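Poly-beta-hydroxybuterate polymerase (Cupriavidus necator, PDB 5T6O) synthesises polyhydroxybutyrate without a template, probably by acyl transfer, and is represented here by its catalytic domain, which has the alpha/beta hydrolase fold. Local coordinates at residues Asn79-Ser87 and Ala183-Ala191; Ser126-Arg135 and Val258-Ile268. The protein carries 1 engineered substitution. One frame throughout, in Å; residues are numbered along the deposited sequence.

Contact 1 (Asn79-Ser87 and Ala183-Ala191); sequences NPDASMAGS and ALLRGLELA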
ATOM      1  N   ASN A  79     -14.258  17.430 -31.152  1.00 24.27           N
ATOM      2  CA  ASN A  79     -13.826  18.167 -29.969  1.00 25.45           C
ATOM      3  C   ASN A  79     -14.915  19.198 -29.693  1.00 23.14           C
ATOM      4  O   ASN A  79     -14.993  20.202 -30.400  1.00 24.36           O
ATOM      5  CB  ASN A  79     -12.461  18.823 -30.201  1.00 27.80           C
ATOM      6  CG  ASN A  79     -11.735  19.121 -28.903  1.00 30.37           C
ATOM      7  OD1 ASN A  79     -12.312  18.970 -27.831  1.00 23.18           O
ATOM      8  ND2 ASN A  79     -10.470  19.546 -28.994  1.00 26.23           N
ATOM      9  N   PRO A  80     -15.794  18.973 -28.713  1.00 25.76           N
ATOM     10  CA  PRO A  80     -17.041  19.747 -28.653  1.00 29.85           C
ATOM     11  C   PRO A  80     -16.809  21.235 -28.437  1.00 32.24           C
ATOM     12  O   PRO A  80     -15.894  21.650 -27.722  1.00 31.19           O
ATOM     13  CB  PRO A  80     -17.797  19.123 -27.472  1.00 32.06           C
ATOM     14  CG  PRO A  80     -16.797  18.358 -26.728  1.00 34.09           C
ATOM     15  CD  PRO A  80     -15.757  17.912 -27.697  1.00 28.74           C
ATOM     16  N   ASP A  81     -17.647  22.030 -29.090  1.00 31.38           N
ATOM     17  CA  ASP A  81     -17.706  23.471 -28.942  1.00 34.71           C
ATOM     18  C   ASP A  81     -18.972  23.839 -28.180  1.00 35.32           C
ATOM     19  O   ASP A  81     -19.673  22.972 -27.647  1.00 29.43           O
ATOM     20  CB  ASP A  81     -17.659  24.155 -30.313  1.00 38.65           C
ATOM     21  CG  ASP A  81     -18.802  23.728 -31.227  1.00 47.07           C
ATOM     22  OD1 ASP A  81     -19.805  23.156 -30.749  1.00 38.64           O
ATOM     23  OD2 ASP A  81     -18.701  23.972 -32.443  1.00 56.08           O
ATOM     24  N   ALA A  82     -19.293  25.137 -28.180  1.00 35.98           N
ATOM     25  CA  ALA A  82     -20.412  25.634 -27.385  1.00 37.10           C
ATOM     26  C   ALA A  82     -21.726  24.968 -27.768  1.00 36.36           C
ATOM     27  O   ALA A  82     -22.596  24.774 -26.910  1.00 34.58           O
ATOM     28  CB  ALA A  82     -20.519  27.149 -27.542  1.00 39.49           C
ATOM     29  N   SER A  83     -21.882  24.593 -29.040  1.00 30.60           N
ATOM     30  CA  SER A  83     -23.133  23.990 -29.488  1.00 32.87           C
ATOM     31  C   SER A  83     -23.395  22.656 -28.812  1.00 35.76           C
ATOM     32  O   SER A  83     -24.546  22.209 -28.769  1.00 37.88           O
ATOM     33  CB  SER A  83     -23.119  23.802 -31.010  1.00 38.10           C
ATOM     34  OG  SER A  83     -22.122  22.866 -31.401  1.00 39.05           O
ATOM     35  N   MET A  84     -22.355  22.011 -28.280  1.00 31.74           N
ATOM     36  CA  MET A  84     -22.490  20.713 -27.644  1.00 29.81           C
ATOM     37  C   MET A  84     -22.351  20.782 -26.127  1.00 32.16           C
ATOM     38  O   MET A  84     -22.234  19.739 -25.481  1.00 30.72           O
ATOM     39  CB  MET A  84     -21.466  19.747 -28.238  1.00 31.22           C
ATOM     40  CG  MET A  84     -21.670  19.545 -29.740  1.00 38.01           C
ATOM     41  SD  MET A  84     -20.344  18.556 -30.443  1.00 49.88           S
ATOM     42  CE  MET A  84     -20.637  16.962 -29.675  1.00 51.87           C
ATOM     43  N   ALA A  85     -22.391  21.979 -25.545  1.00 28.32           N
ATOM     44  CA  ALA A  85     -22.194  22.127 -24.102  1.00 33.97           C
ATOM     45  C   ALA A  85     -23.254  21.406 -23.273  1.00 40.83           C
ATOM     46  O   ALA A  85     -23.053  21.220 -22.066  1.00 33.14           O
ATOM     47  CB  ALA A  85     -22.172  23.613 -23.740  1.00 34.24           C
ATOM     48  N   GLY A  86     -24.369  20.997 -23.878  1.00 32.44           N
ATOM     49  CA  GLY A  86     -25.386  20.231 -23.186  1.00 29.72           C
ATOM     50  C   GLY A  86     -25.454  18.761 -23.528  1.00 29.52           C
ATOM     51  O   GLY A  86     -26.418  18.094 -23.124  1.00 32.15           O
ATOM     52  N   SER A  87     -24.471  18.219 -24.248  1.00 28.37           N
ATOM     53  CA  SER A  87     -24.491  16.815 -24.640  1.00 31.11           C
ATOM     54  C   SER A  87     -24.344  15.907 -23.426  1.00 32.76           C
ATOM     55  O   SER A  87     -23.598  16.207 -22.494  1.00 28.67           O
ATOM     56  CB  SER A  87     -23.361  16.516 -25.626  1.00 26.05           C
ATOM     57  OG  SER A  87     -23.431  17.370 -26.755  1.00 33.24           O
ATOM     58  N   ALA A 183     -28.179  16.980 -15.939  1.00 29.02           N
ATOM     59  CA  ALA A 183     -28.764  17.768 -17.021  1.00 31.75           C
ATOM     60  C   ALA A 183     -28.863  19.245 -16.683  1.00 32.87           C
ATOM     61  O   ALA A 183     -29.169  20.047 -17.569  1.00 36.37           O
ATOM     62  CB  ALA A 183     -30.156  17.234 -17.369  1.00 40.14           C
ATOM     63  N   LEU A 184     -28.646  19.622 -15.426  1.00 26.90           N
ATOM     64  CA  LEU A 184     -28.737  21.027 -15.052  1.00 29.08           C
ATOM     65  C   LEU A 184     -27.462  21.800 -15.364  1.00 27.55           C
ATOM     66  O   LEU A 184     -27.469  23.035 -15.289  1.00 30.45           O
ATOM     67  CB  LEU A 184     -29.089  21.145 -13.561  1.00 29.12           C
ATOM     68  CG  LEU A 184     -30.500  20.667 -13.207  1.00 29.40           C
ATOM     69  CD1 LEU A 184     -30.785  20.853 -11.717  1.00 33.63           C
ATOM     70  CD2 LEU A 184     -31.550  21.389 -14.040  1.00 37.37           C
ATOM     71  N   LEU A 185     -26.386  21.109 -15.728  1.00 27.59           N
ATOM     72  CA  LEU A 185     -25.112  21.732 -16.043  1.00 30.63           C
ATOM     73  C   LEU A 185     -24.996  22.002 -17.534  1.00 32.02           C
ATOM     74  O   LEU A 185     -25.500  21.244 -18.364  1.00 25.37           O
ATOM     75  CB  LEU A 185     -23.953  20.825 -15.624  1.00 30.10           C
ATOM     76  CG  LEU A 185     -23.946  20.424 -14.158  1.00 32.65           C
ATOM     77  CD1 LEU A 185     -22.643  19.724 -13.846  1.00 31.32           C
ATOM     78  CD2 LEU A 185     -24.128  21.642 -13.273  1.00 31.87           C
ATOM     79  N   ARG A 186     -24.289  23.073 -17.871  1.00 28.91           N
ATOM     80  CA  ARG A 186     -23.812  23.257 -19.235  1.00 30.42           C
ATOM     81  C   ARG A 186     -22.341  23.621 -19.177  1.00 35.34           C
ATOM     82  O   ARG A 186     -21.859  24.165 -18.182  1.00 39.93           O
ATOM     83  CB  ARG A 186     -24.597  24.348 -19.976  1.00 36.55           C
ATOM     84  CG  ARG A 186     -25.983  23.922 -20.430  1.00 45.41           C
ATOM     85  CD  ARG A 186     -26.653  24.991 -21.307  1.00 51.79           C
ATOM     86  NE  ARG A 186     -26.011  25.123 -22.618  1.00 50.98           N
ATOM     87  CZ  ARG A 186     -26.350  24.419 -23.697  1.00 52.90           C
ATOM     88  NH1 ARG A 186     -25.707  24.610 -24.843  1.00 51.11           N
ATOM     89  NH2 ARG A 186     -27.324  23.518 -23.636  1.00 51.62           N
ATOM     90  N   GLY A 187     -21.627  23.322 -20.238  1.00 41.52           N
ATOM     91  CA  GLY A 187     -20.273  23.821 -20.319  1.00 40.64           C
ATOM     92  C   GLY A 187     -19.369  22.848 -21.030  1.00 34.94           C
ATOM     93  O   GLY A 187     -19.760  21.751 -21.421  1.00 33.92           O
ATOM     94  N   LEU A 188     -18.142  23.303 -21.226  1.00 30.62           N
ATOM     95  CA  LEU A 188     -17.064  22.507 -21.790  1.00 26.95           C
ATOM     96  C   LEU A 188     -15.955  22.500 -20.756  1.00 33.66           C
ATOM     97  O   LEU A 188     -15.503  23.565 -20.326  1.00 38.26           O
ATOM     98  CB  LEU A 188     -16.577  23.111 -23.102  1.00 29.96           C
ATOM     99  CG  LEU A 188     -17.643  23.287 -24.177  1.00 36.52           C
ATOM    100  CD1 LEU A 188     -17.082  24.088 -25.344  1.00 36.32           C
ATOM    101  CD2 LEU A 188     -18.144  21.924 -24.623  1.00 30.47           C
ATOM    102  N   GLU A 189     -15.538  21.320 -20.333  1.00 25.84           N
ATOM    103  CA  GLU A 189     -14.460  21.212 -19.364  1.00 27.28           C
ATOM    104  C   GLU A 189     -13.272  20.545 -20.032  1.00 29.09           C
ATOM    105  O   GLU A 189     -13.414  19.474 -20.634  1.00 27.83           O
ATOM    106  CB  GLU A 189     -14.888  20.435 -18.123  1.00 28.23           C
ATOM    107  CG  GLU A 189     -15.753  21.250 -17.195  1.00 40.77           C
ATOM    108  CD  GLU A 189     -15.026  22.482 -16.659  1.00 47.57           C
ATOM    109  OE1 GLU A 189     -13.764  22.512 -16.660  1.00 46.03           O
ATOM    110  OE2 GLU A 189     -15.725  23.421 -16.234  1.00 53.88           O
ATOM    111  N   LEU A 190     -12.119  21.202 -19.951  1.00 24.36           N
ATOM    112  CA  LEU A 190     -10.889  20.626 -20.479  1.00 25.55           C
ATOM    113  C   LEU A 190     -10.597  19.298 -19.805  1.00 26.80           C
ATOM    114  O   LEU A 190     -10.756  19.156 -18.589  1.00 29.75           O
ATOM    115  CB  LEU A 190      -9.716  21.576 -20.246  1.00 27.65           C
ATOM    116  CG  LEU A 190      -9.643  22.809 -21.131  1.00 38.54           C
ATOM    117  CD1 LEU A 190      -8.583  23.756 -20.581  1.00 36.52           C
ATOM    118  CD2 LEU A 190      -9.330  22.388 -22.563  1.00 36.76           C
ATOM    119  N   ALA A 191     -10.129  18.328 -20.598  1.00 24.20           N
ATOM    120  CA  ALA A 191      -9.783  17.014 -20.066  1.00 28.83           C
ATOM    121  C   ALA A 191      -8.517  16.500 -20.723  1.00 29.17           C
ATOM    122  O   ALA A 191      -8.288  16.720 -21.915  1.00 26.26           O
ATOM    123  CB  ALA A 191     -10.894  15.984 -20.295  1.00 27.77           C
TER
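Ala85 and Gly187 meet backbone to backbone, and Arg186 and Leu188 reach over from either side of Gly187. Gly187 N donates to Ala85 O at 3.1 Å, with an N-H...O angle of 163°. The bond is nearly straight, but the donor stands tilted 31° from the carbonyl plane. Arg186 CA adds a CA-H...O contact to the same Ala85 O, at 3.6 Å. Gly187 itself has a positive phi, a conformation that suits glycine. The methyl CB of Ala85 lies 3.6 Å from Gly187 N.

Arg186 bends at chi3 (70°) and lays one face of its guanidinium over the Ala85-Gly86 peptide. Ala85 C is under the centre of the group, and Gly86 N is offset toward its rim. NH2 of Arg186 is 3.8 Å from Gly86 CA. Leu188 fills the other end of the contact. Leu188 CD1 packs 3.4 Å from Asp81 C. Leu188 CD2 touches Pro80 CB at 4.0 Å and lies 3.5 Å from Asp81 O.

The shape of the loop is set locally. Met84 N bonds to Asp81 O, and Ala85 N bonds to Ala82 O. A type I turn from Met84 to Ser87 follows, closed by Ser87 N to Met84 O.

Residues 79-87 link strand 72-77 to helix 89-108, whose Tyr92 touches Pro80, Met84 and Ser87. Strand 188-191 pairs with strand 230-233, and Asn231 of that strand also bonds to Pro80 O and Asn79 OD1. Just before residues 183-191, the disulfide Cys182-Cys238 ties the start of this segment to helix 234-246.

Contact 2 (Ser126-Arg135 and Val258-Ile268); sequences STALAVLAAR and VCGVPVDLASI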
ATOM      1  N   SER A 126     -18.592  -0.701 -24.234  1.00 26.61           N
ATOM      2  CA  SER A 126     -19.261  -1.754 -23.470  1.00 26.95           C
ATOM      3  C   SER A 126     -20.685  -1.350 -23.114  1.00 28.80           C
ATOM      4  O   SER A 126     -21.609  -2.173 -23.187  1.00 27.44           O
ATOM      5  CB  SER A 126     -18.464  -2.081 -22.205  1.00 26.19           C
ATOM      6  OG  SER A 126     -17.171  -2.563 -22.548  1.00 25.87           O
ATOM      7  N   THR A 127     -20.882  -0.085 -22.720  1.00 28.39           N
ATOM      8  CA  THR A 127     -22.231   0.389 -22.430  1.00 27.68           C
ATOM      9  C   THR A 127     -23.111   0.299 -23.671  1.00 27.73           C
ATOM     10  O   THR A 127     -24.257  -0.159 -23.599  1.00 30.49           O
ATOM     11  CB  THR A 127     -22.173   1.824 -21.897  1.00 26.95           C
ATOM     12  OG1 THR A 127     -21.373   1.848 -20.708  1.00 28.57           O
ATOM     13  CG2 THR A 127     -23.576   2.358 -21.593  1.00 29.99           C
ATOM     14  N   ALA A 128     -22.571   0.698 -24.827  1.00 28.09           N
ATOM     15  CA  ALA A 128     -23.337   0.668 -26.070  1.00 29.95           C
ATOM     16  C   ALA A 128     -23.776  -0.746 -26.426  1.00 31.86           C
ATOM     17  O   ALA A 128     -24.923  -0.961 -26.836  1.00 28.19           O
ATOM     18  CB  ALA A 128     -22.512   1.269 -27.209  1.00 28.57           C
ATOM     19  N   LEU A 129     -22.874  -1.723 -26.297  1.00 27.88           N
ATOM     20  CA  LEU A 129     -23.253  -3.092 -26.624  1.00 27.72           C
ATOM     21  C   LEU A 129     -24.257  -3.644 -25.619  1.00 28.78           C
ATOM     22  O   LEU A 129     -25.152  -4.407 -25.996  1.00 32.60           O
ATOM     23  CB  LEU A 129     -22.003  -3.971 -26.711  1.00 26.24           C
ATOM     24  CG  LEU A 129     -21.166  -3.712 -27.965  1.00 26.33           C
ATOM     25  CD1 LEU A 129     -19.839  -4.434 -27.866  1.00 28.10           C
ATOM     26  CD2 LEU A 129     -21.917  -4.156 -29.220  1.00 28.83           C
ATOM     27  N   ALA A 130     -24.151  -3.244 -24.349  1.00 30.49           N
ATOM     28  CA  ALA A 130     -25.155  -3.652 -23.371  1.00 30.25           C
ATOM     29  C   ALA A 130     -26.515  -3.032 -23.691  1.00 28.83           C
ATOM     30  O   ALA A 130     -27.552  -3.687 -23.534  1.00 32.68           O
ATOM     31  CB  ALA A 130     -24.703  -3.278 -21.960  1.00 29.41           C
ATOM     32  N   VAL A 131     -26.530  -1.767 -24.124  1.00 30.43           N
ATOM     33  CA  VAL A 131     -27.780  -1.145 -24.566  1.00 28.71           C
ATOM     34  C   VAL A 131     -28.353  -1.906 -25.753  1.00 35.17           C
ATOM     35  O   VAL A 131     -29.547  -2.234 -25.788  1.00 36.85           O
ATOM     36  CB  VAL A 131     -27.557   0.343 -24.898  1.00 27.37           C
ATOM     37  CG1 VAL A 131     -28.755   0.922 -25.692  1.00 26.63           C
ATOM     38  CG2 VAL A 131     -27.334   1.143 -23.612  1.00 29.21           C
ATOM     39  N   LEU A 132     -27.503  -2.208 -26.738  1.00 31.79           N
ATOM     40  CA  LEU A 132     -27.960  -2.921 -27.926  1.00 30.35           C
ATOM     41  C   LEU A 132     -28.494  -4.309 -27.577  1.00 35.43           C
ATOM     42  O   LEU A 132     -29.494  -4.755 -28.152  1.00 35.88           O
ATOM     43  CB  LEU A 132     -26.818  -3.016 -28.942  1.00 29.26           C
ATOM     44  CG  LEU A 132     -26.546  -1.731 -29.734  1.00 33.79           C
ATOM     45  CD1 LEU A 132     -25.177  -1.766 -30.424  1.00 26.42           C
ATOM     46  CD2 LEU A 132     -27.657  -1.508 -30.749  1.00 38.74           C
ATOM     47  N   ALA A 133     -27.847  -5.011 -26.640  1.00 33.92           N
ATOM     48  CA  ALA A 133     -28.315  -6.355 -26.291  1.00 36.01           C
ATOM     49  C   ALA A 133     -29.708  -6.305 -25.674  1.00 36.24           C
ATOM     50  O   ALA A 133     -30.559  -7.149 -25.977  1.00 36.87           O
ATOM     51  CB  ALA A 133     -27.329  -7.041 -25.338  1.00 31.34           C
ATOM     52  N   ALA A 134     -29.961  -5.314 -24.813  1.00 34.95           N
ATOM     53  CA  ALA A 134     -31.296  -5.140 -24.251  1.00 41.45           C
ATOM     54  C   ALA A 134     -32.337  -4.823 -25.322  1.00 41.57           C
ATOM     55  O   ALA A 134     -33.528  -5.074 -25.110  1.00 39.13           O
ATOM     56  CB  ALA A 134     -31.266  -4.039 -23.186  1.00 39.14           C
ATOM     57  N   ARG A 135     -31.923  -4.266 -26.459  1.00 38.40           N
ATOM     58  CA  ARG A 135     -32.809  -4.077 -27.603  1.00 42.26           C
ATOM     59  C   ARG A 135     -32.925  -5.329 -28.468  1.00 44.43           C
ATOM     60  O   ARG A 135     -33.581  -5.281 -29.511  1.00 42.04           O
ATOM     61  CB  ARG A 135     -32.316  -2.901 -28.467  1.00 40.23           C
ATOM     62  CG  ARG A 135     -32.287  -1.545 -27.756  1.00 40.66           C
ATOM     63  CD  ARG A 135     -31.788  -0.420 -28.676  1.00 39.90           C
ATOM     64  NE  ARG A 135     -31.799   0.878 -28.004  1.00 39.80           N
ATOM     65  CZ  ARG A 135     -31.161   1.963 -28.443  1.00 42.53           C
ATOM     66  NH1 ARG A 135     -31.226   3.100 -27.756  1.00 40.11           N
ATOM     67  NH2 ARG A 135     -30.456   1.917 -29.566  1.00 35.61           N
ATOM     68  N   VAL A 258     -29.747   3.645 -19.473  1.00 32.14           N
ATOM     69  CA  VAL A 258     -29.025   4.388 -20.499  1.00 29.05           C
ATOM     70  C   VAL A 258     -29.764   4.181 -21.808  1.00 32.48           C
ATOM     71  O   VAL A 258     -30.056   3.038 -22.177  1.00 34.65           O
ATOM     72  CB  VAL A 258     -27.561   3.912 -20.615  1.00 28.56           C
ATOM     73  CG1 VAL A 258     -26.859   4.551 -21.841  1.00 30.51           C
ATOM     74  CG2 VAL A 258     -26.800   4.206 -19.320  1.00 34.61           C
ATOM     75  N   CYS A 259     -30.095   5.282 -22.488  1.00 34.92           N
ATOM     76  CA  CYS A 259     -30.793   5.238 -23.777  1.00 32.73           C
ATOM     77  C   CYS A 259     -32.051   4.374 -23.708  1.00 39.78           C
ATOM     78  O   CYS A 259     -32.372   3.632 -24.640  1.00 36.54           O
ATOM     79  CB  CYS A 259     -29.867   4.753 -24.890  1.00 40.67           C
ATOM     80  SG  CYS A 259     -28.452   5.825 -25.181  1.00 35.61           S
ATOM     81  N   GLY A 260     -32.754   4.456 -22.578  1.00 36.16           N
ATOM     82  CA  GLY A 260     -34.047   3.826 -22.424  1.00 41.49           C
ATOM     83  C   GLY A 260     -34.045   2.383 -21.959  1.00 44.35           C
ATOM     84  O   GLY A 260     -35.126   1.782 -21.892  1.00 43.85           O
ATOM     85  N   VAL A 261     -32.889   1.800 -21.642  1.00 40.93           N
ATOM     86  CA  VAL A 261     -32.848   0.400 -21.202  1.00 36.13           C
ATOM     87  C   VAL A 261     -31.897   0.257 -20.029  1.00 40.13           C
ATOM     88  O   VAL A 261     -30.952   1.040 -19.853  1.00 38.76           O
ATOM     89  CB  VAL A 261     -32.416  -0.557 -22.338  1.00 38.54           C
ATOM     90  CG1 VAL A 261     -33.479  -0.612 -23.433  1.00 39.61           C
ATOM     91  CG2 VAL A 261     -31.061  -0.146 -22.902  1.00 36.48           C
ATOM     92  N   PRO A 262     -32.136  -0.755 -19.188  1.00 38.65           N
ATOM     93  CA  PRO A 262     -31.195  -1.046 -18.101  1.00 37.82           C
ATOM     94  C   PRO A 262     -29.891  -1.599 -18.658  1.00 39.50           C
ATOM     95  O   PRO A 262     -29.886  -2.338 -19.648  1.00 42.65           O
ATOM     96  CB  PRO A 262     -31.931  -2.098 -17.258  1.00 37.87           C
ATOM     97  CG  PRO A 262     -33.378  -2.005 -17.685  1.00 46.38           C
ATOM     98  CD  PRO A 262     -33.322  -1.628 -19.133  1.00 41.51           C
ATOM     99  N   VAL A 263     -28.784  -1.235 -18.018  1.00 39.50           N
ATOM    100  CA  VAL A 263     -27.451  -1.659 -18.446  1.00 30.81           C
ATOM    101  C   VAL A 263     -27.034  -2.859 -17.601  1.00 35.35           C
ATOM    102  O   VAL A 263     -26.828  -2.741 -16.388  1.00 40.67           O
ATOM    103  CB  VAL A 263     -26.426  -0.527 -18.329  1.00 35.15           C
ATOM    104  CG1 VAL A 263     -25.024  -1.056 -18.628  1.00 37.49           C
ATOM    105  CG2 VAL A 263     -26.789   0.618 -19.262  1.00 33.41           C
ATOM    106  N   ASP A 264     -26.887  -4.011 -18.250  1.00 37.42           N
ATOM    107  CA  ASP A 264     -26.349  -5.223 -17.639  1.00 32.55           C
ATOM    108  C   ASP A 264     -25.167  -5.653 -18.499  1.00 32.82           C
ATOM    109  O   ASP A 264     -25.359  -6.172 -19.604  1.00 35.23           O
ATOM    110  CB  ASP A 264     -27.413  -6.318 -17.569  1.00 39.03           C
ATOM    111  CG  ASP A 264     -26.904  -7.619 -16.937  1.00 40.87           C
ATOM    112  OD1 ASP A 264     -25.687  -7.766 -16.678  1.00 38.88           O
ATOM    113  OD2 ASP A 264     -27.743  -8.516 -16.714  1.00 41.21           O
ATOM    114  N   LEU A 265     -23.947  -5.425 -18.006  1.00 33.47           N
ATOM    115  CA  LEU A 265     -22.768  -5.734 -18.812  1.00 30.86           C
ATOM    116  C   LEU A 265     -22.668  -7.218 -19.137  1.00 34.31           C
ATOM    117  O   LEU A 265     -22.014  -7.582 -20.122  1.00 29.97           O
ATOM    118  CB  LEU A 265     -21.491  -5.275 -18.104  1.00 31.89           C
ATOM    119  CG  LEU A 265     -21.298  -3.771 -17.876  1.00 31.09           C
ATOM    120  CD1 LEU A 265     -20.108  -3.521 -16.956  1.00 32.05           C
ATOM    121  CD2 LEU A 265     -21.124  -3.027 -19.192  1.00 32.65           C
ATOM    122  N   ALA A 266     -23.294  -8.088 -18.336  1.00 32.85           N
ATOM    123  CA  ALA A 266     -23.274  -9.509 -18.664  1.00 34.85           C
ATOM    124  C   ALA A 266     -24.059  -9.817 -19.931  1.00 35.60           C
ATOM    125  O   ALA A 266     -23.873 -10.891 -20.509  1.00 36.61           O
ATOM    126  CB  ALA A 266     -23.818 -10.344 -17.499  1.00 33.75           C
ATOM    127  N   SER A 267     -24.925  -8.905 -20.381  1.00 36.46           N
ATOM    128  CA  SER A 267     -25.733  -9.166 -21.567  1.00 33.61           C
ATOM    129  C   SER A 267     -24.949  -8.999 -22.864  1.00 34.74           C
ATOM    130  O   SER A 267     -25.444  -9.405 -23.919  1.00 34.03           O
ATOM    131  CB  SER A 267     -26.971  -8.252 -21.584  1.00 32.76           C
ATOM    132  OG  SER A 267     -26.599  -6.899 -21.797  1.00 37.51           O
ATOM    133  N   ILE A 268     -23.740  -8.430 -22.813  1.00 36.24           N
ATOM    134  CA  ILE A 268     -22.925  -8.307 -24.019  1.00 32.09           C
ATOM    135  C   ILE A 268     -22.634  -9.686 -24.604  1.00 36.34           C
ATOM    136  O   ILE A 268     -22.811  -9.921 -25.805  1.00 35.48           O
ATOM    137  CB  ILE A 268     -21.632  -7.537 -23.709  1.00 27.65           C
ATOM    138  CG1 ILE A 268     -21.972  -6.111 -23.243  1.00 28.13           C
ATOM    139  CG2 ILE A 268     -20.722  -7.499 -24.951  1.00 28.84           C
ATOM    140  CD1 ILE A 268     -20.784  -5.345 -22.722  1.00 27.14           C
TER
HETATM  141  O   HOH W   1     -28.186  -4.153 -20.764  1.00 35.39           O
HETATM  142  O   HOH W   2     -33.977   1.802 -26.307  1.00 42.31           O
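The tight hairpin of strands 257-258 and 261-262, with the chain that follows it, packs along helix 120-134, the helix that follows the nucleophile elbow in alpha/beta hydrolases. A type I' turn from Val258 to Val261 forms the hairpin's end. Val131 sits against it with both methyls. Val131 CG1 meets Val261 CG2 at 3.8 Å, and Val131 CG2 meets Val258 CG1 at 3.9 Å, the side chains of Val131 and Val258 crossing at about a right angle. Val131 has CG1 anti to its backbone N (chi1 166°), which directs the two methyls to different strands. Ala134 CB packs on Val261 CB.

Further along, Ala130 CB touches Val263 CG1 and Asp264 O. Ala133 CB is 3.3 Å from Ser267 O. Ile268 lays CG1 beside Ala130 and brings CD1 to 3.3 Å from Ser126 O.

Polar groups join the two segments mainly through water. Water 1 donates to Ala130 O and Pro262 O and accepts from Asp264 N. Water 2 links Arg135 NE to Cys259 O. Arg135 NH1 also makes a weak bond of 3.4 Å to Cys259 O, which lies at the guanidinium edge, in its plane. Arg135 NH1 also forms a salt bridge with Glu94. Asp264 O accepts from both Ser267 N and Ser267 OG, the latter at 2.6 Å. Asp264 OD1 accepts from Ala266 N, an Asx turn, with the donor above the carboxylate plane.

Helix 89-108 flanks the contact, with Trp89 on Thr127 and Asp90 bonded to Cys259 N. Leu129 and Ser126 face strand 140-146 of the central sheet.

How the contacts relate
The contacts do not touch. Their centres are 25 Å apart, and their nearest atoms about 11 Å. Both are partly buried, but contact 2 is nearer the centre of the chain and has almost twice the buried surface. Helix 89-108 is common to both: it begins soon after residues 79-87 and flanks the helix of contact 2. Contact 1 joins a loop to the start of strand 188-191, part of a separate two-stranded sheet, and a second subunit packs on Leu184, Leu185 and Glu189. Contact 1 rests on one direct backbone bond, an arginine over a peptide and Leu188 packed on the loop. Contact 2 relies on apolar side chains, from alanine to isoleucine, with waters at its polar places.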